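Local coordinates for protein paenibacillus xanthan lyase (Paenibacillus, PDB 6F2P) that cleaves the polysaccharide xanthan as a lyase (EC 4.2.2.12), probably by the beta-elimination chemistry of polysaccharide lyase family 8, at residues Asn55-Asp60 with Asp106-Asn111; Thr72-Leu77 with Met132-Ile137. All blocks are in the same frame, centred on the assembly; numbering follows the deposited sequence.

Interaction 1 (Asn55-Asp60 with Asp106-Asn111); sequences NRLWND and DWMNAN
The side chains of Leu57 and Trp107 pass one another running opposite ways, where a loop of the N-terminal alpha-helical domain of this family 8 lyase lies against the last turns of helix 95-111. The indole reaches the loop because its CG stands anti to the backbone N (chi1 -171°), which carries the ring out from the helix to residues 55-57. One branch of the leucine, CD2, stands 3.6 Å above the indole plane, displaced toward the rim; its nearest ring atom is Trp107 CE3, at 3.8 Å. The other branch diverges to the neighbouring helix residue, where Leu57 CD1 meets Met108 CG at 4.1 Å. At the six-membered end of the indole the partner is backbone: Asn55 O approaches Trp107 CH2 to 3.4 Å, obliquely to the ring. No hydrogen bond links the two segments, so they are joined by packing alone. With an alanine in place of Trp107, Leu57 CD2 would probably lose its main neighbour in the helix, and a gap would open beside the Asn55 carbonyl. Within the loop, Arg56 NH1 donates to Asn59 OD1 at 2.7 Å, tilted 30° from the carbonyl plane.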
ATOM      1  N   ASN A  55     -22.188  45.242 -24.472  1.00 22.92           N
ATOM      2  CA  ASN A  55     -22.440  44.855 -23.090  1.00 24.12           C
ATOM      3  C   ASN A  55     -21.614  43.637 -22.692  1.00 23.64           C
ATOM      4  O   ASN A  55     -21.658  43.194 -21.549  1.00 18.01           O
ATOM      5  CB  ASN A  55     -23.925  44.562 -22.891  1.00 20.56           C
ATOM      6  CG  ASN A  55     -24.767  45.814 -22.936  1.00 33.94           C
ATOM      7  OD1 ASN A  55     -25.584  46.003 -23.847  1.00 43.32           O
ATOM      8  ND2 ASN A  55     -24.571  46.690 -21.953  1.00 33.45           N
ATOM      9  N   ARG A  56     -20.870  43.113 -23.662  1.00 18.86           N
ATOM     10  CA  ARG A  56     -20.063  41.909 -23.526  1.00 17.47           C
ATOM     11  C   ARG A  56     -19.133  41.973 -24.727  1.00 21.62           C
ATOM     12  O   ARG A  56     -19.316  42.839 -25.588  1.00 24.06           O
ATOM     13  CB  ARG A  56     -20.944  40.663 -23.619  1.00 16.63           C
ATOM     14  CG  ARG A  56     -21.679  40.563 -24.950  1.00 20.66           C
ATOM     15  CD  ARG A  56     -22.740  39.464 -25.013  1.00 21.23           C
ATOM     16  NE  ARG A  56     -23.830  39.679 -24.064  1.00 19.12           N
ATOM     17  CZ  ARG A  56     -25.041  39.147 -24.184  1.00 15.38           C
ATOM     18  NH1 ARG A  56     -25.340  38.381 -25.226  1.00 14.46           N
ATOM     19  NH2 ARG A  56     -25.955  39.383 -23.255  1.00 18.83           N
ATOM     20  N   LEU A  57     -18.145  41.083 -24.806  1.00 17.19           N
ATOM     21  CA  LEU A  57     -17.249  41.074 -25.965  1.00 17.08           C
ATOM     22  C   LEU A  57     -17.554  39.929 -26.919  1.00 21.23           C
ATOM     23  O   LEU A  57     -17.209  39.984 -28.098  1.00 21.66           O
ATOM     24  CB  LEU A  57     -15.782  41.022 -25.536  1.00 13.62           C
ATOM     25  CG  LEU A  57     -15.291  42.161 -24.643  1.00 16.74           C
ATOM     26  CD1 LEU A  57     -13.786  42.081 -24.481  1.00 14.75           C
ATOM     27  CD2 LEU A  57     -15.704  43.531 -25.174  1.00 16.78           C
ATOM     28  N   TRP A  58     -18.168  38.876 -26.391  1.00 23.62           N
ATOM     29  CA  TRP A  58     -18.652  37.774 -27.207  1.00 20.41           C
ATOM     30  C   TRP A  58     -19.989  37.357 -26.635  1.00 24.28           C
ATOM     31  O   TRP A  58     -20.223  37.512 -25.440  1.00 24.81           O
ATOM     32  CB  TRP A  58     -17.692  36.590 -27.179  1.00 19.86           C
ATOM     33  CG  TRP A  58     -16.499  36.758 -28.047  1.00 20.30           C
ATOM     34  CD1 TRP A  58     -16.379  36.387 -29.353  1.00 19.87           C
ATOM     35  CD2 TRP A  58     -15.238  37.327 -27.672  1.00 16.84           C
ATOM     36  NE1 TRP A  58     -15.126  36.700 -29.820  1.00 18.81           N
ATOM     37  CE2 TRP A  58     -14.405  37.280 -28.808  1.00 20.21           C
ATOM     38  CE3 TRP A  58     -14.739  37.886 -26.490  1.00 15.40           C
ATOM     39  CZ2 TRP A  58     -13.092  37.766 -28.797  1.00 18.39           C
ATOM     40  CZ3 TRP A  58     -13.435  38.371 -26.479  1.00 14.60           C
ATOM     41  CH2 TRP A  58     -12.631  38.310 -27.627  1.00 18.04           C
ATOM     42  N   ASN A  59     -20.865  36.838 -27.487  1.00 24.46           N
ATOM     43  CA  ASN A  59     -22.172  36.392 -27.035  1.00 24.43           C
ATOM     44  C   ASN A  59     -22.086  35.113 -26.213  1.00 25.55           C
ATOM     45  O   ASN A  59     -22.922  34.855 -25.350  1.00 26.91           O
ATOM     46  CB  ASN A  59     -23.119  36.207 -28.222  1.00 22.09           C
ATOM     47  CG  ASN A  59     -23.876  37.477 -28.563  1.00 24.17           C
ATOM     48  OD1 ASN A  59     -24.167  38.299 -27.684  1.00 21.51           O
ATOM     49  ND2 ASN A  59     -24.201  37.645 -29.843  1.00 15.36           N
ATOM     50  N   ASP A  60     -21.061  34.314 -26.470  1.00 22.27           N
ATOM     51  CA  ASP A  60     -20.921  33.050 -25.767  1.00 22.04           C
ATOM     52  C   ASP A  60     -20.372  33.288 -24.364  1.00 23.44           C
ATOM     53  O   ASP A  60     -20.059  32.341 -23.634  1.00 21.17           O
ATOM     54  CB  ASP A  60     -20.039  32.078 -26.561  1.00 21.92           C
ATOM     55  CG  ASP A  60     -18.558  32.454 -26.543  1.00 23.13           C
ATOM     56  OD1 ASP A  60     -18.198  33.566 -26.098  1.00 26.28           O
ATOM     57  OD2 ASP A  60     -17.741  31.626 -27.000  1.00 29.61           O
ATOM     58  N   ASP A 106      -9.410  47.186 -22.310  1.00 20.47           N
ATOM     59  CA  ASP A 106      -9.817  48.405 -21.638  1.00 20.84           C
ATOM     60  C   ASP A 106     -11.296  48.396 -21.327  1.00 17.81           C
ATOM     61  O   ASP A 106     -11.736  48.955 -20.320  1.00 17.07           O
ATOM     62  CB  ASP A 106      -9.420  49.611 -22.465  1.00 17.52           C
ATOM     63  CG  ASP A 106      -7.938  49.896 -22.364  1.00 26.86           C
ATOM     64  OD1 ASP A 106      -7.391  49.709 -21.250  1.00 25.67           O
ATOM     65  OD2 ASP A 106      -7.324  50.289 -23.383  1.00 27.98           O
ATOM     66  N   TRP A 107     -12.063  47.729 -22.177  1.00 22.21           N
ATOM     67  CA  TRP A 107     -13.481  47.574 -21.918  1.00 21.15           C
ATOM     68  C   TRP A 107     -13.680  46.721 -20.668  1.00 24.81           C
ATOM     69  O   TRP A 107     -14.459  47.081 -19.777  1.00 23.57           O
ATOM     70  CB  TRP A 107     -14.217  46.962 -23.115  1.00 18.32           C
ATOM     71  CG  TRP A 107     -15.698  47.019 -22.922  1.00 23.49           C
ATOM     72  CD1 TRP A 107     -16.531  48.035 -23.291  1.00 19.22           C
ATOM     73  CD2 TRP A 107     -16.517  46.044 -22.266  1.00 22.41           C
ATOM     74  NE1 TRP A 107     -17.820  47.748 -22.915  1.00 20.49           N
ATOM     75  CE2 TRP A 107     -17.839  46.531 -22.285  1.00 20.40           C
ATOM     76  CE3 TRP A 107     -16.261  44.806 -21.662  1.00 23.05           C
ATOM     77  CZ2 TRP A 107     -18.906  45.819 -21.731  1.00 19.53           C
ATOM     78  CZ3 TRP A 107     -17.326  44.099 -21.113  1.00 23.31           C
ATOM     79  CH2 TRP A 107     -18.631  44.609 -21.156  1.00 23.43           C
ATOM     80  N   MET A 108     -12.971  45.594 -20.606  1.00 21.05           N
ATOM     81  CA  MET A 108     -13.061  44.720 -19.443  1.00 19.96           C
ATOM     82  C   MET A 108     -12.684  45.514 -18.202  1.00 21.51           C
ATOM     83  O   MET A 108     -13.319  45.382 -17.157  1.00 22.73           O
ATOM     84  CB  MET A 108     -12.153  43.495 -19.580  1.00 16.05           C
ATOM     85  CG  MET A 108     -12.625  42.455 -20.578  1.00 18.01           C
ATOM     86  SD  MET A 108     -14.249  41.745 -20.224  1.00 22.29           S
ATOM     87  CE  MET A 108     -13.892  40.673 -18.836  1.00 16.71           C
ATOM     88  N   ASN A 109     -11.662  46.357 -18.324  1.00 19.07           N
ATOM     89  CA  ASN A 109     -11.225  47.142 -17.177  1.00 20.39           C
ATOM     90  C   ASN A 109     -12.246  48.178 -16.743  1.00 24.76           C
ATOM     91  O   ASN A 109     -12.224  48.638 -15.599  1.00 24.60           O
ATOM     92  CB  ASN A 109      -9.887  47.822 -17.430  1.00 15.03           C
ATOM     93  CG  ASN A 109      -9.300  48.398 -16.166  1.00 25.03           C
ATOM     94  OD1 ASN A 109      -8.677  47.680 -15.372  1.00 28.63           O
ATOM     95  ND2 ASN A 109      -9.519  49.693 -15.945  1.00 24.51           N
ATOM     96  N   ALA A 110     -13.138  48.548 -17.659  1.00 21.62           N
ATOM     97  CA  ALA A 110     -14.117  49.585 -17.370  1.00 24.92           C
ATOM     98  C   ALA A 110     -15.430  49.004 -16.889  1.00 24.83           C
ATOM     99  O   ALA A 110     -16.228  49.706 -16.275  1.00 32.45           O
ATOM    100  CB  ALA A 110     -14.352  50.457 -18.593  1.00 17.66           C
ATOM    101  N   ASN A 111     -15.654  47.723 -17.156  1.00 21.45           N
ATOM    102  CA  ASN A 111     -16.998  47.174 -17.027  1.00 22.56           C
ATOM    103  C   ASN A 111     -17.129  45.913 -16.181  1.00 27.51           C
ATOM    104  O   ASN A 111     -18.125  45.733 -15.472  1.00 25.91           O
ATOM    105  CB  ASN A 111     -17.580  46.933 -18.420  1.00 22.40           C
ATOM    106  CG  ASN A 111     -17.792  48.226 -19.185  1.00 24.81           C
ATOM    107  OD1 ASN A 111     -17.077  48.522 -20.140  1.00 24.11           O
ATOM    108  ND2 ASN A 111     -18.775  49.008 -18.759  1.00 21.15           N
TER

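Interaction 2 (Thr72-Leu77 with Met132-Ile137); sequences TTYRHL and MALNDI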
ATOM      1  N   THR A  72     -13.698  33.075 -20.076  1.00 18.28           N
ATOM      2  CA  THR A  72     -13.959  32.809 -21.489  1.00 18.18           C
ATOM      3  C   THR A  72     -13.542  33.994 -22.342  1.00 19.79           C
ATOM      4  O   THR A  72     -12.874  33.831 -23.371  1.00 18.88           O
ATOM      5  CB  THR A  72     -15.441  32.509 -21.741  1.00 15.23           C
ATOM      6  OG1 THR A  72     -15.889  31.543 -20.789  1.00 21.51           O
ATOM      7  CG2 THR A  72     -15.644  31.953 -23.131  1.00 16.57           C
ATOM      8  N   THR A  73     -13.929  35.187 -21.899  1.00 17.68           N
ATOM      9  CA  THR A  73     -13.600  36.406 -22.615  1.00 16.74           C
ATOM     10  C   THR A  73     -12.090  36.550 -22.737  1.00 20.03           C
ATOM     11  O   THR A  73     -11.570  36.771 -23.841  1.00 16.61           O
ATOM     12  CB  THR A  73     -14.185  37.650 -21.913  1.00 20.04           C
ATOM     13  OG1 THR A  73     -15.614  37.547 -21.853  1.00 18.58           O
ATOM     14  CG2 THR A  73     -13.796  38.909 -22.655  1.00 15.22           C
ATOM     15  N   TYR A  74     -11.385  36.407 -21.609  1.00 17.37           N
ATOM     16  CA  TYR A  74      -9.934  36.594 -21.600  1.00 12.55           C
ATOM     17  C   TYR A  74      -9.212  35.508 -22.384  1.00 13.07           C
ATOM     18  O   TYR A  74      -8.166  35.765 -22.973  1.00 14.66           O
ATOM     19  CB  TYR A  74      -9.381  36.677 -20.184  1.00 13.48           C
ATOM     20  CG  TYR A  74      -9.543  38.029 -19.530  1.00 12.75           C
ATOM     21  CD1 TYR A  74      -9.122  39.190 -20.163  1.00 12.05           C
ATOM     22  CD2 TYR A  74     -10.118  38.144 -18.271  1.00 12.38           C
ATOM     23  CE1 TYR A  74      -9.274  40.438 -19.555  1.00 11.03           C
ATOM     24  CE2 TYR A  74     -10.271  39.375 -17.661  1.00 12.71           C
ATOM     25  CZ  TYR A  74      -9.852  40.517 -18.305  1.00 12.40           C
ATOM     26  OH  TYR A  74     -10.011  41.737 -17.686  1.00 15.46           O
ATOM     27  N   ARG A  75      -9.756  34.297 -22.406  1.00 12.53           N
ATOM     28  CA  ARG A  75      -9.149  33.261 -23.239  1.00 15.72           C
ATOM     29  C   ARG A  75      -9.289  33.610 -24.720  1.00 20.37           C
ATOM     30  O   ARG A  75      -8.338  33.453 -25.496  1.00 22.58           O
ATOM     31  CB  ARG A  75      -9.716  31.872 -22.928  1.00 14.49           C
ATOM     32  CG  ARG A  75      -9.380  31.405 -21.529  1.00 24.04           C
ATOM     33  CD  ARG A  75      -9.769  29.966 -21.235  1.00 25.73           C
ATOM     34  NE  ARG A  75      -9.140  29.535 -19.988  1.00 34.93           N
ATOM     35  CZ  ARG A  75      -9.277  28.333 -19.436  1.00 37.22           C
ATOM     36  NH1 ARG A  75     -10.036  27.413 -20.019  1.00 32.55           N
ATOM     37  NH2 ARG A  75      -8.649  28.052 -18.295  1.00 30.47           N
ATOM     38  N   HIS A  76     -10.467  34.096 -25.106  1.00 19.48           N
ATOM     39  CA  HIS A  76     -10.685  34.543 -26.480  1.00 21.72           C
ATOM     40  C   HIS A  76      -9.690  35.638 -26.849  1.00 20.13           C
ATOM     41  O   HIS A  76      -9.015  35.538 -27.881  1.00 18.20           O
ATOM     42  CB  HIS A  76     -12.114  35.028 -26.681  1.00 16.97           C
ATOM     43  CG  HIS A  76     -13.134  33.942 -26.596  1.00 21.88           C
ATOM     44  ND1 HIS A  76     -12.796  32.608 -26.562  1.00 26.83           N
ATOM     45  CD2 HIS A  76     -14.488  33.987 -26.539  1.00 23.22           C
ATOM     46  CE1 HIS A  76     -13.899  31.875 -26.481  1.00 23.97           C
ATOM     47  NE2 HIS A  76     -14.935  32.695 -26.469  1.00 19.49           N
ATOM     48  N   LEU A  77      -9.595  36.665 -25.999  1.00 14.66           N
ATOM     49  CA  LEU A  77      -8.582  37.716 -26.154  1.00 16.17           C
ATOM     50  C   LEU A  77      -7.156  37.162 -26.224  1.00 18.36           C
ATOM     51  O   LEU A  77      -6.349  37.597 -27.049  1.00 20.93           O
ATOM     52  CB  LEU A  77      -8.687  38.746 -25.029  1.00 13.81           C
ATOM     53  CG  LEU A  77      -9.889  39.684 -25.119  1.00 16.45           C
ATOM     54  CD1 LEU A  77     -10.043  40.484 -23.843  1.00 12.92           C
ATOM     55  CD2 LEU A  77      -9.751  40.611 -26.324  1.00 16.49           C
ATOM     56  N   MET A 132      -5.110  34.506 -14.822  1.00 13.91           N
ATOM     57  CA  MET A 132      -4.196  33.633 -15.551  1.00 17.32           C
ATOM     58  C   MET A 132      -4.166  33.997 -17.024  1.00 18.08           C
ATOM     59  O   MET A 132      -3.104  34.070 -17.635  1.00 19.44           O
ATOM     60  CB  MET A 132      -4.642  32.179 -15.406  1.00 20.37           C
ATOM     61  CG  MET A 132      -3.566  31.159 -15.643  1.00 47.46           C
ATOM     62  SD  MET A 132      -3.188  30.276 -14.120  1.00 57.92           S
ATOM     63  CE  MET A 132      -2.067  29.043 -14.764  1.00 50.91           C
ATOM     64  N   ALA A 133      -5.347  34.215 -17.595  1.00 17.36           N
ATOM     65  CA  ALA A 133      -5.450  34.524 -19.011  1.00 16.91           C
ATOM     66  C   ALA A 133      -5.068  35.983 -19.263  1.00 16.74           C
ATOM     67  O   ALA A 133      -4.441  36.308 -20.273  1.00 15.70           O
ATOM     68  CB  ALA A 133      -6.858  34.221 -19.516  1.00 14.21           C
ATOM     69  N   LEU A 134      -5.444  36.856 -18.332  1.00 13.19           N
ATOM     70  CA  LEU A 134      -5.054  38.259 -18.409  1.00 13.00           C
ATOM     71  C   LEU A 134      -3.531  38.410 -18.317  1.00 18.46           C
ATOM     72  O   LEU A 134      -2.942  39.187 -19.072  1.00 21.42           O
ATOM     73  CB  LEU A 134      -5.765  39.080 -17.330  1.00 11.21           C
ATOM     74  CG  LEU A 134      -5.529  40.591 -17.320  1.00 14.52           C
ATOM     75  CD1 LEU A 134      -5.634  41.174 -18.709  1.00 10.98           C
ATOM     76  CD2 LEU A 134      -6.505  41.284 -16.377  1.00 12.06           C
ATOM     77  N   ASN A 135      -2.900  37.663 -17.410  1.00 14.18           N
ATOM     78  CA  ASN A 135      -1.440  37.643 -17.315  1.00 16.03           C
ATOM     79  C   ASN A 135      -0.800  37.293 -18.647  1.00 16.47           C
ATOM     80  O   ASN A 135       0.176  37.908 -19.073  1.00 16.89           O
ATOM     81  CB  ASN A 135      -0.966  36.628 -16.277  1.00 15.88           C
ATOM     82  CG  ASN A 135      -0.902  37.204 -14.891  1.00 18.15           C
ATOM     83  OD1 ASN A 135      -0.777  38.420 -14.723  1.00 19.32           O
ATOM     84  ND2 ASN A 135      -0.986  36.334 -13.876  1.00 16.21           N
ATOM     85  N   ASP A 136      -1.357  36.289 -19.306  1.00 15.96           N
ATOM     86  CA  ASP A 136      -0.787  35.814 -20.551  1.00 18.50           C
ATOM     87  C   ASP A 136      -0.938  36.842 -21.669  1.00 21.82           C
ATOM     88  O   ASP A 136       0.011  37.097 -22.411  1.00 23.01           O
ATOM     89  CB  ASP A 136      -1.400  34.467 -20.936  1.00 20.81           C
ATOM     90  CG  ASP A 136      -1.005  33.358 -19.977  1.00 23.56           C
ATOM     91  OD1 ASP A 136      -0.219  33.632 -19.038  1.00 21.88           O
ATOM     92  OD2 ASP A 136      -1.464  32.215 -20.169  1.00 28.20           O
ATOM     93  N   ILE A 137      -2.124  37.436 -21.775  1.00 18.20           N
ATOM     94  CA  ILE A 137      -2.361  38.497 -22.737  1.00 15.04           C
ATOM     95  C   ILE A 137      -1.346  39.610 -22.548  1.00 17.40           C
ATOM     96  O   ILE A 137      -0.632  39.972 -23.486  1.00 16.53           O
ATOM     97  CB  ILE A 137      -3.767  39.086 -22.594  1.00 19.17           C
ATOM     98  CG1 ILE A 137      -4.812  38.031 -22.946  1.00 17.43           C
ATOM     99  CG2 ILE A 137      -3.926  40.330 -23.487  1.00 12.87           C
ATOM    100  CD1 ILE A 137      -6.200  38.390 -22.490  1.00 17.13           C
TER
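Two neighbouring helices of the N-terminal alpha-helical domain, 68-85 and 123-141, pack side by side here, with Tyr74 and Leu77 of one facing Ala133, Leu134 and Ile137 of the other. The short segments run in nearly the same direction, 22° apart, and their axes approach to 8.6 Å. The small side chain of Ala133 is consistent with the close approach at this point: its CB lies 3.6 Å from Tyr74 CB, and the CA atoms of these two residues are closer than those of Leu77 and Ile137. From there the phenol ring extends past Leu134 and crosses it at a slant. Leu134 CB sits almost exactly over the ring centre, 4.2 Å from the centroid and only 4° off the normal, which makes a CH-pi contact. The leucine's CG is anti to its own backbone N (chi1 -177°), and this carries the branches outward along the ring, CD1 beside Tyr74 CE1 and CD2 to 3.8 Å from Tyr74 OH. Helices next but one in sequence that lie side by side and run the same way are what an (alpha/alpha) toroid, the fold of the N-terminal domain of family 8 lyases, produces. The intervening helix 95-111 adds Leu105 against Leu134 and Ile137, and Phe113, in the loop that follows, meets the Tyr74 ring edge-to-face. One turn further on, Ile137 crosses the tyrosine side chain at about a right angle. Its CD1 lies 3.8 Å from Tyr74 CD1 and also touches Leu77 CB at 3.6 Å. The same methyl lies 3.3 Å from the carbonyl oxygen Tyr74 O.

Interactions 1 and 2 have centres 12 Å apart and alternate along the chain, and helices 68-85, 95-111 and 123-141 follow one another in sequence. They touch directly. Asp60 OD2 of the loop is 3.0 Å from His76 NE2, a probable hydrogen bond, and Trp58 packs on the same residue, its CH2 3.5 Å from His76 CB. On the helix side, Met108 CB lies 3.4 Å from Tyr74 OH, so Met108 borders both Leu57 and the tyrosine that meets Leu134. None of the touching residues is a calcium ligand; the nearby small molecule is a diol, probably from the crystallisation liquor, about 3 Å from the Arg75 side chain.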